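Local structure of 4-alpha-glucanotransferase (Corynebacterium glutamicum, 5B68) at residues A385-G390 / G455-D460; G502-G507 / G525-S530; R5-L10 / D55-Q60; Y14-S19 / K37-L42. The protein belongs to the 4-alpha-glucanotransferase (amylomaltase) enzymes, in which a TIM-barrel catalytic domain is joined to an N-terminal beta-sandwich domain. One frame throughout, in Å; residues are numbered along the deposited sequence.

Interaction 1. Residues A385-G390 / G455-D460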
loop_
_atom_site.group_PDB
_atom_site.type_symbol
_atom_site.label_atom_id
_atom_site.label_comp_id
_atom_site.label_asym_id
_atom_site.label_seq_id
_atom_site.Cartn_x
_atom_site.Cartn_y
_atom_site.Cartn_z
ATOM N N ALA A 385 4.407 2.959 7.549
ATOM C CA ALA A 385 4.012 3.363 6.233
ATOM C C ALA A 385 2.786 2.577 5.735
ATOM O O ALA A 385 2.423 1.505 6.274
ATOM C CB ALA A 385 5.242 3.183 5.314
ATOM N N ASP A 386 2.094 3.138 4.759
ATOM C CA ASP A 386 0.923 2.510 4.131
ATOM C C ASP A 386 1.228 2.352 2.633
ATOM O O ASP A 386 1.657 3.306 2.016
ATOM C CB ASP A 386 -0.317 3.395 4.335
ATOM C CG ASP A 386 -1.643 2.747 3.926
ATOM O OD1 ASP A 386 -1.731 1.742 3.204
ATOM O OD2 ASP A 386 -2.659 3.325 4.246
ATOM N N LEU A 387 0.949 1.172 2.083
ATOM C CA LEU A 387 1.226 0.834 0.647
ATOM C C LEU A 387 -0.079 0.808 -0.071
ATOM O O LEU A 387 -0.932 -0.037 0.203
ATOM C CB LEU A 387 1.900 -0.515 0.573
ATOM C CG LEU A 387 2.243 -1.108 -0.821
ATOM C CD1 LEU A 387 3.133 -0.156 -1.623
ATOM C CD2 LEU A 387 2.858 -2.476 -0.603
ATOM N N ALA A 388 -0.279 1.745 -0.997
ATOM C CA ALA A 388 -1.398 1.735 -1.848
ATOM C C ALA A 388 -1.430 0.414 -2.697
ATOM O O ALA A 388 -0.377 -0.215 -2.886
ATOM C CB ALA A 388 -1.292 2.969 -2.740
ATOM N N VAL A 389 -2.586 0.041 -3.206
ATOM C CA VAL A 389 -2.753 -1.177 -4.014
ATOM C C VAL A 389 -2.108 -1.062 -5.410
ATOM O O VAL A 389 -1.732 -2.057 -6.015
ATOM C CB VAL A 389 -4.247 -1.548 -4.316
ATOM C CG1 VAL A 389 -4.277 -3.031 -4.684
ATOM C CG2 VAL A 389 -5.121 -1.320 -3.151
ATOM N N GLY A 390 -2.073 0.147 -5.929
ATOM C CA GLY A 390 -1.684 0.300 -7.314
ATOM C C GLY A 390 -1.470 1.724 -7.716
ATOM O O GLY A 390 -1.406 2.615 -6.909
ATOM N N GLY A 455 9.122 1.472 10.580
ATOM C CA GLY A 455 9.142 0.283 11.428
ATOM C C GLY A 455 8.019 -0.723 11.104
ATOM O O GLY A 455 7.864 -1.781 11.749
ATOM N N GLY A 456 7.148 -0.370 10.178
ATOM C CA GLY A 456 6.043 -1.210 9.810
ATOM C C GLY A 456 5.420 -0.788 8.510
ATOM O O GLY A 456 5.663 0.344 8.021
ATOM N N ILE A 457 4.685 -1.700 7.913
ATOM C CA ILE A 457 3.962 -1.444 6.676
ATOM C C ILE A 457 2.535 -1.970 6.773
ATOM O O ILE A 457 2.326 -3.102 7.228
ATOM C CB ILE A 457 4.692 -2.072 5.465
ATOM C CG1 ILE A 457 4.007 -1.724 4.147
ATOM C CG2 ILE A 457 4.848 -3.598 5.597
ATOM C CD1 ILE A 457 4.855 -2.153 2.947
ATOM N N ARG A 458 1.604 -1.129 6.363
ATOM C CA ARG A 458 0.239 -1.512 6.244
ATOM C C ARG A 458 -0.055 -1.654 4.765
ATOM O O ARG A 458 0.082 -0.726 4.000
ATOM C CB ARG A 458 -0.663 -0.453 6.843
ATOM C CG ARG A 458 -2.126 -0.715 6.596
ATOM C CD ARG A 458 -2.920 0.564 6.617
ATOM N NE ARG A 458 -4.327 0.271 6.720
ATOM C CZ ARG A 458 -5.164 0.311 5.709
ATOM N NH1 ARG A 458 -4.741 0.657 4.519
ATOM N NH2 ARG A 458 -6.425 0.014 5.904
ATOM N N VAL A 459 -0.452 -2.858 4.398
ATOM C CA VAL A 459 -0.695 -3.253 3.006
ATOM C C VAL A 459 -2.198 -3.099 2.702
ATOM O O VAL A 459 -2.986 -3.927 3.118
ATOM C CB VAL A 459 -0.181 -4.699 2.771
ATOM C CG1 VAL A 459 -0.454 -5.179 1.358
ATOM C CG2 VAL A 459 1.329 -4.817 3.034
ATOM N N ASP A 460 -2.553 -2.102 1.917
ATOM C CA ASP A 460 -3.915 -1.909 1.477
ATOM C C ASP A 460 -4.329 -3.070 0.583
ATOM O O ASP A 460 -3.575 -3.486 -0.249
ATOM C CB ASP A 460 -3.962 -0.605 0.701
ATOM C CG ASP A 460 -5.343 -0.252 0.215
ATOM O OD1 ASP A 460 -6.292 -0.394 0.974
ATOM O OD2 ASP A 460 -5.460 0.214 -0.921
HETATM O O HOH W 1 -1.134 -2.686 -1.109
#
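Residues 385-387 and 456-459 run side by side as parallel strands of the TIM barrel, with Ala385 facing Ile457, Asp386 facing Arg458 and Leu387 facing Val459, and their short axes inclined by 30°. The ladder of backbone bonds alternates from strand to strand. Ala385 N donates to Gly456 O, Arg458 N to Ala385 O (2.8 Å), Leu387 N to Arg458 O (2.8 Å), and past the last bridge Asp460 N reaches Leu387 O (3.1 Å).

Side chains leave the two faces in turn. Ala385, Leu387 and Ile457 point to the face packed by helix 441-452, where Leu387 CD2 meets Ile457 CD1 at 4.1 Å and both residues touch that helix as well. On the opposite face Asp386 and Arg458 lie alongside each other and point the same way. Arg458 has CG trans to its backbone N (chi1 173°) and an extended chain to NE, which carries NH1 up beside the carboxylate. The planes of the two groups stand 69° apart, and the salt bridge from NH1 to Asp386 OD2 is long, 3.4 Å, with weak hydrogen bonds to both carboxylate oxygens. OD2 is also hydrogen-bonded to Tyr235 OH, the stronger polar partner of Asp386.

At the C-terminal end of the strands Asp460 turns toward the neighbouring segment, and its OD2 is hydrogen-bonded to a bound BTB molecule, probably from the crystallisation liquor. Here the Asp460 CB methylene comes to 3.1 Å from Leu387 O, the carbonyl oxygen that also accepts from Asp460 N.

Interaction 2. Residues G502-G507 / G525-S530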
loop_
_atom_site.group_PDB
_atom_site.type_symbol
_atom_site.label_atom_id
_atom_site.label_comp_id
_atom_site.label_asym_id
_atom_site.label_seq_id
_atom_site.Cartn_x
_atom_site.Cartn_y
_atom_site.Cartn_z
ATOM N N GLY A 502 13.255 -5.311 9.968
ATOM C CA GLY A 502 12.833 -5.440 11.396
ATOM C C GLY A 502 11.420 -4.919 11.639
ATOM O O GLY A 502 11.104 -4.350 12.690
ATOM N N ALA A 503 10.600 -5.068 10.614
ATOM C CA ALA A 503 9.270 -4.456 10.566
ATOM C C ALA A 503 8.069 -5.299 10.919
ATOM O O ALA A 503 8.045 -6.502 10.775
ATOM C CB ALA A 503 9.064 -3.809 9.156
ATOM N N VAL A 504 7.000 -4.586 11.290
ATOM C CA VAL A 504 5.628 -5.103 11.439
ATOM C C VAL A 504 5.015 -5.081 10.063
ATOM O O VAL A 504 5.218 -4.098 9.265
ATOM C CB VAL A 504 4.808 -4.200 12.375
ATOM C CG1 VAL A 504 3.350 -4.533 12.347
ATOM C CG2 VAL A 504 5.305 -4.388 13.790
ATOM N N VAL A 505 4.213 -6.106 9.781
ATOM C CA VAL A 505 3.380 -6.115 8.626
ATOM C C VAL A 505 1.886 -6.247 8.985
ATOM O O VAL A 505 1.493 -7.236 9.625
ATOM C CB VAL A 505 3.751 -7.231 7.609
ATOM C CG1 VAL A 505 2.889 -7.147 6.376
ATOM C CG2 VAL A 505 5.224 -7.098 7.231
ATOM N N ILE A 506 1.088 -5.294 8.542
ATOM C CA ILE A 506 -0.346 -5.341 8.728
ATOM C C ILE A 506 -1.062 -5.427 7.386
ATOM O O ILE A 506 -0.795 -4.681 6.491
ATOM C CB ILE A 506 -0.845 -4.122 9.509
ATOM C CG1 ILE A 506 -0.295 -4.167 10.924
ATOM C CG2 ILE A 506 -2.355 -4.059 9.532
ATOM C CD1 ILE A 506 0.158 -2.823 11.425
ATOM N N GLY A 507 -1.986 -6.362 7.293
ATOM C CA GLY A 507 -2.653 -6.617 6.056
ATOM C C GLY A 507 -4.078 -6.279 6.268
ATOM O O GLY A 507 -4.708 -6.739 7.188
ATOM N N GLY A 525 3.087 -14.370 10.354
ATOM C CA GLY A 525 3.047 -13.274 11.244
ATOM C C GLY A 525 2.572 -11.943 10.713
ATOM O O GLY A 525 2.896 -10.909 11.308
ATOM N N ILE A 526 1.775 -11.985 9.628
ATOM C CA ILE A 526 1.162 -10.813 9.097
ATOM C C ILE A 526 -0.148 -10.576 9.855
ATOM O O ILE A 526 -1.012 -11.485 9.917
ATOM C CB ILE A 526 0.962 -10.950 7.600
ATOM C CG1 ILE A 526 2.363 -11.015 6.914
ATOM C CG2 ILE A 526 0.132 -9.801 7.050
ATOM C CD1 ILE A 526 2.328 -11.402 5.416
ATOM N N MET A 527 -0.311 -9.358 10.359
ATOM C CA MET A 527 -1.468 -8.999 11.177
ATOM C C MET A 527 -2.615 -8.629 10.354
ATOM O O MET A 527 -2.466 -8.084 9.241
ATOM C CB MET A 527 -1.075 -7.872 12.101
ATOM C CG MET A 527 0.019 -8.257 13.070
ATOM S SD MET A 527 0.344 -6.920 14.251
ATOM C CE MET A 527 1.945 -7.419 14.886
ATOM N N GLY A 528 -3.814 -8.953 10.850
ATOM C CA GLY A 528 -5.054 -8.460 10.301
ATOM C C GLY A 528 -5.429 -7.065 10.755
ATOM O O GLY A 528 -4.670 -6.417 11.469
ATOM N N THR A 529 -6.614 -6.610 10.351
ATOM C CA THR A 529 -7.162 -5.328 10.785
ATOM C C THR A 529 -8.595 -5.559 11.294
ATOM O O THR A 529 -9.423 -6.093 10.561
ATOM C CB THR A 529 -7.206 -4.296 9.629
ATOM O OG1 THR A 529 -7.886 -4.875 8.501
ATOM C CG2 THR A 529 -5.840 -3.958 9.198
ATOM N N SER A 530 -8.847 -5.175 12.540
ATOM C CA SER A 530 -10.173 -5.174 13.154
ATOM C C SER A 530 -10.604 -3.740 13.407
ATOM O O SER A 530 -9.819 -2.936 13.978
ATOM C CB SER A 530 -10.064 -5.855 14.471
ATOM O OG SER A 530 -9.789 -7.219 14.405
HETATM O O HOH W 2 4.155 -8.306 11.873
#
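Ile506 and Met527 form the single backbone bridge that joins strand 504-507 to segment 525-530, which leads into the next barrel strand after the intervening helix 515-523 of a beta-alpha-beta crossover. The short axes of strands 504-507 and 528-530 are inclined by 60°. The tight part of the contact is the pair of hydrogen bonds around the bridge. Met527 N donates to Val505 O at 2.9 Å and nearly straight (171°), and Gly507 N donates to Met527 O at a short 2.6 Å.

Hydrocarbon packs on both sides of the bridge. Val505 CG1 lies 3.9 Å from Ile526 CG2, and both residues rest on helix 487-500. Across the backbone, Ile506 CG1 sits 4.0 Å from Met527 CB, while Ile506 CG2, trans to its backbone N, projects to the Thr529 methyl CG2 at 3.5 Å. The Thr529 hydroxyl is engaged elsewhere, with Asp509 N. The extended Met527 chain passes at about a right angle to Val504 and meets its CG1 through CE, 4.1 Å away.

The fit is looser where the backbones part beyond the Val505-Ile526 pair. There a water makes the link, accepting from Val505 N at 3.0 Å and donating to Gly525 O, in the Schellman turn that follows helix 515-523. Two direct bonds, one water bridge and a covering of apolar side chains thus close the barrel wall here, the direct bonds being well shielded from solvent.

Interaction 3. Residues R5-L10 / D55-Q60. With SO4 (sulfate ion), chain G.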
loop_
_atom_site.group_PDB
_atom_site.type_symbol
_atom_site.label_atom_id
_atom_site.label_comp_id
_atom_site.label_asym_id
_atom_site.label_seq_id
_atom_site.Cartn_x
_atom_site.Cartn_y
_atom_site.Cartn_z
ATOM N N ARG A 5 -15.229 -25.394 -23.348
ATOM C CA ARG A 5 -14.285 -26.271 -22.676
ATOM C C ARG A 5 -12.823 -25.896 -22.946
ATOM O O ARG A 5 -12.010 -25.959 -22.065
ATOM C CB ARG A 5 -14.570 -27.750 -22.971
ATOM C CG ARG A 5 -14.129 -28.251 -24.320
ATOM C CD ARG A 5 -12.902 -29.130 -24.165
ATOM N NE ARG A 5 -13.015 -30.426 -24.824
ATOM C CZ ARG A 5 -12.192 -31.451 -24.605
ATOM N NH1 ARG A 5 -12.363 -32.594 -25.242
ATOM N NH2 ARG A 5 -11.203 -31.338 -23.742
ATOM N N PHE A 6 -12.509 -25.503 -24.162
ATOM C CA PHE A 6 -11.153 -25.119 -24.538
ATOM C C PHE A 6 -10.848 -23.742 -23.936
ATOM O O PHE A 6 -9.747 -23.504 -23.487
ATOM C CB PHE A 6 -10.989 -25.118 -26.084
ATOM C CG PHE A 6 -11.176 -26.490 -26.711
ATOM C CD1 PHE A 6 -10.281 -27.522 -26.435
ATOM C CD2 PHE A 6 -12.278 -26.763 -27.535
ATOM C CE1 PHE A 6 -10.452 -28.807 -26.976
ATOM C CE2 PHE A 6 -12.455 -28.041 -28.075
ATOM C CZ PHE A 6 -11.537 -29.052 -27.819
ATOM N N LEU A 7 -11.804 -22.816 -23.932
ATOM C CA LEU A 7 -11.585 -21.541 -23.300
ATOM C C LEU A 7 -11.328 -21.666 -21.788
ATOM O O LEU A 7 -10.435 -21.014 -21.247
ATOM C CB LEU A 7 -12.767 -20.583 -23.500
ATOM C CG LEU A 7 -12.637 -19.277 -24.237
ATOM C CD1 LEU A 7 -13.846 -18.398 -23.877
ATOM C CD2 LEU A 7 -11.333 -18.567 -23.933
ATOM N N ASN A 8 -12.095 -22.491 -21.112
ATOM C CA ASN A 8 -11.834 -22.817 -19.688
ATOM C C ASN A 8 -10.458 -23.433 -19.474
ATOM O O ASN A 8 -9.742 -23.079 -18.513
ATOM C CB ASN A 8 -12.880 -23.801 -19.124
ATOM C CG ASN A 8 -14.225 -23.156 -18.920
ATOM O OD1 ASN A 8 -14.348 -21.953 -18.933
ATOM N ND2 ASN A 8 -15.261 -23.982 -18.808
ATOM N N GLU A 9 -10.052 -24.306 -20.383
ATOM C CA GLU A 9 -8.760 -24.923 -20.262
ATOM C C GLU A 9 -7.686 -23.854 -20.343
ATOM O O GLU A 9 -6.744 -23.865 -19.530
ATOM C CB GLU A 9 -8.527 -25.982 -21.338
ATOM C CG GLU A 9 -7.307 -26.867 -21.087
ATOM C CD GLU A 9 -7.125 -27.976 -22.137
ATOM O OE1 GLU A 9 -6.079 -28.620 -22.110
ATOM O OE2 GLU A 9 -8.008 -28.205 -22.976
ATOM N N LEU A 10 -7.850 -22.941 -21.271
ATOM C CA LEU A 10 -6.873 -21.892 -21.459
ATOM C C LEU A 10 -6.848 -20.916 -20.301
ATOM O O LEU A 10 -5.799 -20.551 -19.805
ATOM C CB LEU A 10 -7.139 -21.181 -22.762
ATOM C CG LEU A 10 -6.096 -20.159 -23.234
ATOM C CD1 LEU A 10 -4.692 -20.721 -23.466
ATOM C CD2 LEU A 10 -6.600 -19.528 -24.499
ATOM N N ASP A 55 -9.882 -23.798 -33.023
ATOM C CA ASP A 55 -8.490 -23.967 -33.452
ATOM C C ASP A 55 -7.522 -23.031 -32.763
ATOM O O ASP A 55 -6.510 -23.495 -32.280
ATOM C CB ASP A 55 -8.286 -23.794 -34.979
ATOM C CG ASP A 55 -8.701 -25.017 -35.778
ATOM O OD1 ASP A 55 -9.084 -26.048 -35.175
ATOM O OD2 ASP A 55 -8.654 -24.939 -37.030
ATOM N N ALA A 56 -7.825 -21.732 -32.689
ATOM C CA ALA A 56 -6.880 -20.758 -32.210
ATOM C C ALA A 56 -6.681 -20.949 -30.674
ATOM O O ALA A 56 -5.621 -20.654 -30.132
ATOM C CB ALA A 56 -7.366 -19.326 -32.511
ATOM N N ILE A 57 -7.748 -21.366 -29.996
ATOM C CA ILE A 57 -7.691 -21.554 -28.541
ATOM C C ILE A 57 -6.888 -22.795 -28.302
ATOM O O ILE A 57 -6.010 -22.805 -27.442
ATOM C CB ILE A 57 -9.092 -21.640 -27.919
ATOM C CG1 ILE A 57 -9.743 -20.263 -27.875
ATOM C CG2 ILE A 57 -9.055 -22.150 -26.492
ATOM C CD1 ILE A 57 -11.230 -20.376 -27.717
ATOM N N GLN A 58 -7.172 -23.868 -29.043
ATOM C CA GLN A 58 -6.397 -25.120 -28.894
ATOM C C GLN A 58 -4.934 -24.902 -29.204
ATOM O O GLN A 58 -4.040 -25.485 -28.565
ATOM C CB GLN A 58 -6.989 -26.274 -29.735
ATOM C CG GLN A 58 -8.305 -26.765 -29.152
ATOM C CD GLN A 58 -8.986 -27.863 -29.935
ATOM O OE1 GLN A 58 -9.814 -27.614 -30.824
ATOM N NE2 GLN A 58 -8.688 -29.092 -29.555
ATOM N N ARG A 59 -4.668 -24.071 -30.192
ATOM C CA ARG A 59 -3.294 -23.778 -30.513
ATOM C C ARG A 59 -2.632 -22.963 -29.374
ATOM O O ARG A 59 -1.436 -23.130 -29.130
ATOM C CB ARG A 59 -3.207 -23.059 -31.834
ATOM C CG ARG A 59 -1.828 -22.559 -32.222
ATOM C CD ARG A 59 -1.823 -21.787 -33.554
ATOM N NE ARG A 59 -0.479 -21.239 -33.790
ATOM C CZ ARG A 59 -0.069 -20.023 -33.448
ATOM N NH1 ARG A 59 -0.892 -19.157 -32.879
ATOM N NH2 ARG A 59 1.193 -19.664 -33.690
ATOM N N GLN A 60 -3.378 -22.071 -28.734
ATOM C CA GLN A 60 -2.809 -21.369 -27.551
ATOM C C GLN A 60 -2.567 -22.326 -26.375
ATOM O O GLN A 60 -1.616 -22.135 -25.646
ATOM C CB GLN A 60 -3.631 -20.170 -27.166
ATOM C CG GLN A 60 -3.527 -19.017 -28.152
ATOM C CD GLN A 60 -2.115 -18.529 -28.353
ATOM O OE1 GLN A 60 -1.363 -18.339 -27.394
ATOM N NE2 GLN A 60 -1.698 -18.390 -29.608
HETATM S S SO4 G . 1.679 -16.607 -30.709
HETATM O O1 SO4 G . 1.709 -16.693 -29.232
HETATM O O2 SO4 G . 2.808 -17.419 -31.265
HETATM O O3 SO4 G . 0.431 -17.182 -31.246
HETATM O O4 SO4 G . 1.845 -15.129 -30.957
#
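The Phe6 ring of helix 5-13 and the side-chain amide of Gln58 on helix 54-69 lie stacked, their planes 21° apart. Gln58 is extended beyond CG, which lays the whole end of the chain across the ring: CG stands 3.7 Å from the ring centroid as a CH-pi contact over the face, and the amide carries on toward the rim, with NE2 3.1 Å from Phe6 CE1. The other face of the ring is taken by Arg5 of its own helix, whose CD lies over the centre, so that Phe6 is held between two polar residues by their flat or aliphatic parts.

Beside the ring the contact is carried mainly by aliphatic groups. Ile57 is directed toward helix 5-13 and divides its branches: CG2, trans to the backbone N, meets Phe6 O at 3.4 Å, Phe6 CB at 3.6 Å and Leu10 CD2 at 4.1 Å, while CD1 reaches Leu7 CG at 3.9 Å. Leu10 CD1 also leans on the Gln60 CB methylene. The two short axes are 9.2 Å apart, running in the same general direction and inclined by 29°; Leu7 and Leu10 also pack on helix 32-41.

Gln60 is bent at chi2 (-58°), which takes its amide away from the interface to a sulfate ion, probably from the crystallisation liquor. There Gln60 NE2 and Arg59 NH1 each donate to sulfate O3 at 2.9 Å; Arg67 NH2 and Asn45 ND2 are also hydrogen-bonded to it. No hydrogen bond crosses between the two segments: dispersion and the amide-on-ring stack join them, while the donors of Arg59 and Gln60 are turned to the anion.

Interaction 4. Residues Y14-S19 / K37-L42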
loop_
_atom_site.group_PDB
_atom_site.type_symbol
_atom_site.label_atom_id
_atom_site.label_comp_id
_atom_site.label_asym_id
_atom_site.label_seq_id
_atom_site.Cartn_x
_atom_site.Cartn_y
_atom_site.Cartn_z
ATOM N N TYR A 14 -3.615 -19.846 -17.435
ATOM C CA TYR A 14 -3.240 -18.453 -17.124
ATOM C C TYR A 14 -3.772 -17.893 -15.829
ATOM O O TYR A 14 -3.548 -16.744 -15.529
ATOM C CB TYR A 14 -3.639 -17.583 -18.315
ATOM C CG TYR A 14 -2.705 -17.764 -19.473
ATOM C CD1 TYR A 14 -1.489 -17.064 -19.532
ATOM C CD2 TYR A 14 -3.003 -18.665 -20.513
ATOM C CE1 TYR A 14 -0.627 -17.259 -20.578
ATOM C CE2 TYR A 14 -2.155 -18.830 -21.573
ATOM C CZ TYR A 14 -0.971 -18.130 -21.603
ATOM O OH TYR A 14 -0.155 -18.331 -22.689
ATOM N N GLY A 15 -4.451 -18.722 -15.034
ATOM C CA GLY A 15 -4.966 -18.293 -13.768
ATOM C C GLY A 15 -6.106 -17.293 -13.835
ATOM O O GLY A 15 -6.275 -16.486 -12.899
ATOM N N VAL A 16 -6.955 -17.408 -14.853
ATOM C CA VAL A 16 -8.037 -16.491 -15.030
ATOM C C VAL A 16 -9.260 -17.233 -14.572
ATOM O O VAL A 16 -9.544 -18.334 -15.074
ATOM C CB VAL A 16 -8.186 -16.050 -16.474
ATOM C CG1 VAL A 16 -9.373 -15.078 -16.614
ATOM C CG2 VAL A 16 -6.889 -15.409 -16.969
ATOM N N ALA A 17 -9.946 -16.678 -13.589
ATOM C CA ALA A 17 -11.151 -17.372 -13.030
ATOM C C ALA A 17 -12.275 -17.374 -14.053
ATOM O O ALA A 17 -12.585 -16.350 -14.717
ATOM C CB ALA A 17 -11.635 -16.679 -11.758
ATOM N N THR A 18 -12.948 -18.518 -14.135
ATOM C CA THR A 18 -14.125 -18.652 -15.063
ATOM C C THR A 18 -15.482 -18.464 -14.377
ATOM O O THR A 18 -16.539 -18.451 -15.034
ATOM C CB THR A 18 -14.123 -20.015 -15.734
ATOM O OG1 THR A 18 -14.252 -21.048 -14.753
ATOM C CG2 THR A 18 -12.809 -20.227 -16.534
ATOM N N SER A 19 -15.456 -18.411 -13.049
ATOM C CA SER A 19 -16.635 -17.980 -12.291
ATOM C C SER A 19 -16.189 -17.459 -10.939
ATOM O O SER A 19 -15.070 -17.703 -10.539
ATOM C CB SER A 19 -17.560 -19.186 -12.053
ATOM O OG SER A 19 -16.846 -20.221 -11.394
ATOM N N LYS A 37 -10.923 -11.265 -23.407
ATOM C CA LYS A 37 -10.291 -9.932 -23.284
ATOM C C LYS A 37 -9.214 -9.920 -22.170
ATOM O O LYS A 37 -8.201 -9.282 -22.303
ATOM C CB LYS A 37 -11.320 -8.848 -22.984
ATOM C CG LYS A 37 -12.107 -8.534 -24.237
ATOM C CD LYS A 37 -13.324 -7.686 -23.946
ATOM C CE LYS A 37 -13.859 -7.120 -25.262
ATOM N NZ LYS A 37 -15.267 -6.638 -25.019
ATOM N N ILE A 38 -9.444 -10.659 -21.104
ATOM C CA ILE A 38 -8.441 -10.739 -20.032
ATOM C C ILE A 38 -7.261 -11.585 -20.521
ATOM O O ILE A 38 -6.144 -11.184 -20.325
ATOM C CB ILE A 38 -9.025 -11.307 -18.728
ATOM C CG1 ILE A 38 -10.114 -10.352 -18.227
ATOM C CG2 ILE A 38 -7.918 -11.466 -17.648
ATOM C CD1 ILE A 38 -9.648 -8.942 -18.047
ATOM N N LEU A 39 -7.506 -12.680 -21.227
ATOM C CA LEU A 39 -6.380 -13.442 -21.827
ATOM C C LEU A 39 -5.527 -12.590 -22.769
ATOM O O LEU A 39 -4.311 -12.619 -22.711
ATOM C CB LEU A 39 -6.893 -14.680 -22.514
ATOM C CG LEU A 39 -7.354 -15.735 -21.509
ATOM C CD1 LEU A 39 -8.225 -16.808 -22.163
ATOM C CD2 LEU A 39 -6.171 -16.451 -20.879
ATOM N N ARG A 40 -6.179 -11.796 -23.594
ATOM C CA ARG A 40 -5.470 -10.876 -24.491
ATOM C C ARG A 40 -4.704 -9.788 -23.746
ATOM O O ARG A 40 -3.518 -9.515 -24.097
ATOM C CB ARG A 40 -6.458 -10.268 -25.476
ATOM C CG ARG A 40 -6.935 -11.220 -26.573
ATOM C CD ARG A 40 -8.047 -10.621 -27.476
ATOM N NE ARG A 40 -7.687 -9.305 -27.984
ATOM C CZ ARG A 40 -6.680 -9.036 -28.829
ATOM N NH1 ARG A 40 -6.468 -7.770 -29.191
ATOM N NH2 ARG A 40 -5.866 -9.980 -29.318
ATOM N N ALA A 41 -5.299 -9.285 -22.639
ATOM C CA ALA A 41 -4.593 -8.339 -21.763
ATOM C C ALA A 41 -3.330 -8.979 -21.164
ATOM O O ALA A 41 -2.343 -8.315 -20.888
ATOM C CB ALA A 41 -5.554 -7.851 -20.684
ATOM N N LEU A 42 -3.356 -10.294 -20.981
ATOM C CA LEU A 42 -2.151 -11.029 -20.493
ATOM C C LEU A 42 -1.208 -11.391 -21.614
ATOM O O LEU A 42 -0.240 -12.124 -21.387
ATOM C CB LEU A 42 -2.608 -12.281 -19.736
ATOM C CG LEU A 42 -3.356 -12.030 -18.442
ATOM C CD1 LEU A 42 -3.809 -13.371 -17.887
ATOM C CD2 LEU A 42 -2.610 -11.179 -17.425
#
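Tyr14 and Val16, where helix 5-13 gives way to a loop, pack on Ile38 and Leu39 of helix 32-41 and on Leu42 just past its end. The first helix ends in a Schellman motif whose positive-phi residue is Gly15, and on either side of Gly15 in sequence the side chains of Tyr14 and Val16 both set out toward the second segment.

The apolar contacts divide between these two residues. Both methyls of Val16 meet Ile38 CG2, CG1, trans to the backbone N, lying 4.0 Å from it. Val16 CG2 also touches both Leu42 CD1 at 3.8 Å and Leu39 CD2 at 4.1 Å. Val16 and Leu42 run past each other in opposite directions.

Tyr14 adds an aliphatic contact, through CB, and its side chain crosses Leu39 at about a right angle. Leu39 CD2 lies 3.8 Å from Tyr14 CB, close to the base of the ring; elsewhere the ring makes an edge-to-face pair with Phe64 of helix 54-69.

No hydrogen bond crosses between the two segments. The helix ends with Ala41 N donating to Lys37 O and Leu42 N to Ile38 O. On the loop side, Gly15 and Ala17 bond through their backbones to Arg484 and Tyr482, linking the N-terminal helices to strand 481-484, which Ile38 also touches. Leu42 CD1 occupies the corner of the contact, 4.2 Å from Tyr14 CB and 4.1 Å from Tyr14 O.

Overall arrangement
From the N terminus, helix 5-13 opens interaction 3, and the segment after it opens interaction 4. Interaction 4 (14-19 with 37-42) closes a short loop lying wholly within the longer one that interaction 3 (5-10 with 55-60) closes, and the two touch where Leu7 and Leu10 meet Leu39. Together they bind three N-terminal helices to one another and to strand 481-484. Interactions 1 and 2 follow in series, in the barrel: 1 closes the 64-residue excursion between 390 and 455, and 2 the short one holding helix 515-523. Strands 456-459 and 504-507 are neighbours, Val459 N being probably hydrogen-bonded to Ile506 O, so three successive pairings continue round the wall.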